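Side-chain contact in alpha-14 giardin (Giardia lamblia, PDB 3CHJ), which binds calcium and, as a member of the annexin family, may serve as a calcium-regulated structural link between the phospholipid bilayer and the underlying axoneme: residues A[89-94]-A[127-132]. Residues are numbered along the deposited sequence; the frame is centred on the assembly and turned at random.
Sequences LIRGAT and YNDSLG
Helix 82-94 meets the turn that joins helix 113-127 to helix 131-139, with the CA atoms of Ile90 and Leu131 8.1 Å apart and those of Arg91 and Tyr127 nearly as close. Asn128, with positive phi, turns the chain after the first of these helices. Arg91 carries most of the contact. Its side chain runs across one face of the Tyr127 ring, from CB near the hydroxyl end to the guanidinium near CD1. Arg91 CD makes a CH-pi contact, 3.7 Å from the centroid of the Tyr127 ring and 14° off the normal. The guanidinium lies almost parallel to the ring, 9° between planes, with Tyr127 CD1 over one of its faces near the rim. Arg91 CG stands anti to the backbone N, and a bend at chi2 (73°) lays the rest of the chain along the ring. At the guanidinium edge, Arg91 NH1 forms a long salt bridge of 3.6 Å to Asp129 OD2. A water bridges the same two atoms, accepting from Arg91 NH1 at 3.1 Å and donating to Asp129 OD2 at 2.6 Å. Ile90 CD1 packs on Leu131 CD1 at 3.9 Å, the two side chains crossing at about a right angle. Ser130 is the N-cap of helix 131-139, its OG bonded to Asp133 N. Tyr123 touches Ile90, Arg91 and Tyr127, and the contact lies where helices 82-94, 113-127 and 131-139 meet in this all-helical annexin fold.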
loop_
_atom_site.group_PDB
_atom_site.type_symbol
_atom_site.label_atom_id
_atom_site.label_comp_id
_atom_site.label_asym_id
_atom_site.label_seq_id
_atom_site.Cartn_x
_atom_site.Cartn_y
_atom_site.Cartn_z
ATOM N N LEU A 89 0.493 1.105 11.014
ATOM C CA LEU A 89 1.176 2.035 10.100
ATOM C C LEU A 89 0.636 3.462 10.248
ATOM O O LEU A 89 1.402 4.410 10.284
ATOM C CB LEU A 89 1.047 1.591 8.638
ATOM C CG LEU A 89 1.811 0.307 8.298
ATOM C CD1 LEU A 89 1.416 -0.196 6.901
ATOM C CD2 LEU A 89 3.317 0.546 8.352
ATOM N N ILE A 90 -0.683 3.602 10.335
ATOM C CA ILE A 90 -1.292 4.936 10.549
ATOM C C ILE A 90 -0.868 5.539 11.890
ATOM O O ILE A 90 -0.519 6.711 11.961
ATOM C CB ILE A 90 -2.828 4.869 10.447
ATOM C CG1 ILE A 90 -3.220 4.520 9.018
ATOM C CG2 ILE A 90 -3.467 6.174 10.931
ATOM C CD1 ILE A 90 -4.671 4.092 8.917
ATOM N N ARG A 91 -0.869 4.722 12.939
ATOM C CA ARG A 91 -0.383 5.152 14.247
ATOM C C ARG A 91 1.085 5.613 14.192
ATOM O O ARG A 91 1.426 6.692 14.706
ATOM C CB ARG A 91 -0.544 4.013 15.241
ATOM C CG ARG A 91 0.030 4.311 16.627
ATOM C CD ARG A 91 -0.813 5.297 17.440
ATOM N NE ARG A 91 -0.268 5.397 18.801
ATOM C CZ ARG A 91 -0.871 5.973 19.835
ATOM N NH1 ARG A 91 -2.071 6.513 19.716
ATOM N NH2 ARG A 91 -0.257 5.999 21.013
ATOM N N GLY A 92 1.937 4.800 13.567
ATOM C CA GLY A 92 3.357 5.126 13.410
ATOM C C GLY A 92 3.565 6.437 12.673
ATOM O O GLY A 92 4.501 7.196 12.967
ATOM N N ALA A 93 2.677 6.726 11.722
ATOM C CA ALA A 93 2.820 7.910 10.883
ATOM C C ALA A 93 2.314 9.178 11.569
ATOM O O ALA A 93 2.549 10.278 11.073
ATOM C CB ALA A 93 2.089 7.707 9.550
ATOM N N THR A 94 1.604 9.032 12.686
ATOM C CA THR A 94 0.947 10.194 13.312
ATOM C C THR A 94 1.358 10.432 14.754
ATOM O O THR A 94 1.230 11.553 15.256
ATOM C CB THR A 94 -0.587 10.088 13.265
ATOM O OG1 THR A 94 -0.997 8.864 13.884
ATOM C CG2 THR A 94 -1.104 10.152 11.815
ATOM N N TYR A 127 -6.413 2.299 19.977
ATOM C CA TYR A 127 -5.777 3.565 20.323
ATOM C C TYR A 127 -6.665 4.581 21.038
ATOM O O TYR A 127 -6.158 5.619 21.493
ATOM C CB TYR A 127 -5.174 4.218 19.071
ATOM C CG TYR A 127 -4.176 3.315 18.388
ATOM C CD1 TYR A 127 -3.049 2.838 19.085
ATOM C CD2 TYR A 127 -4.341 2.945 17.063
ATOM C CE1 TYR A 127 -2.126 1.984 18.464
ATOM C CE2 TYR A 127 -3.438 2.094 16.438
ATOM C CZ TYR A 127 -2.335 1.625 17.138
ATOM O OH TYR A 127 -1.429 0.791 16.515
ATOM N N ASN A 128 -7.970 4.295 21.114
ATOM C CA ASN A 128 -8.950 5.197 21.745
ATOM C C ASN A 128 -9.038 6.541 21.020
ATOM O O ASN A 128 -9.411 7.568 21.601
ATOM C CB ASN A 128 -8.594 5.407 23.233
ATOM C CG ASN A 128 -9.642 6.189 23.991
ATOM O OD1 ASN A 128 -10.831 5.940 23.849
ATOM N ND2 ASN A 128 -9.199 7.133 24.827
ATOM N N ASP A 129 -8.691 6.520 19.734
ATOM C CA ASP A 129 -8.712 7.705 18.886
ATOM C C ASP A 129 -9.502 7.396 17.643
ATOM O O ASP A 129 -9.553 6.246 17.207
ATOM C CB ASP A 129 -7.297 8.048 18.409
ATOM C CG ASP A 129 -6.411 8.575 19.509
ATOM O OD1 ASP A 129 -6.918 9.182 20.486
ATOM O OD2 ASP A 129 -5.185 8.384 19.382
ATOM N N SER A 130 -10.081 8.437 17.053
ATOM C CA SER A 130 -10.725 8.309 15.749
ATOM C C SER A 130 -9.662 8.345 14.656
ATOM O O SER A 130 -8.833 9.238 14.639
ATOM C CB SER A 130 -11.688 9.472 15.542
ATOM O OG SER A 130 -11.943 9.722 14.157
ATOM N N LEU A 131 -9.699 7.374 13.754
ATOM C CA LEU A 131 -8.749 7.346 12.644
ATOM C C LEU A 131 -8.906 8.612 11.778
ATOM O O LEU A 131 -7.910 9.283 11.467
ATOM C CB LEU A 131 -8.988 6.065 11.835
ATOM C CG LEU A 131 -8.085 5.731 10.651
ATOM C CD1 LEU A 131 -8.278 4.265 10.303
ATOM C CD2 LEU A 131 -8.444 6.588 9.474
ATOM N N GLY A 132 -10.142 8.948 11.414
ATOM C CA GLY A 132 -10.397 10.140 10.607
ATOM C C GLY A 132 -9.871 11.389 11.285
ATOM O O GLY A 132 -9.263 12.252 10.652
HETATM O O HOH W 1 -3.644 7.747 17.356
#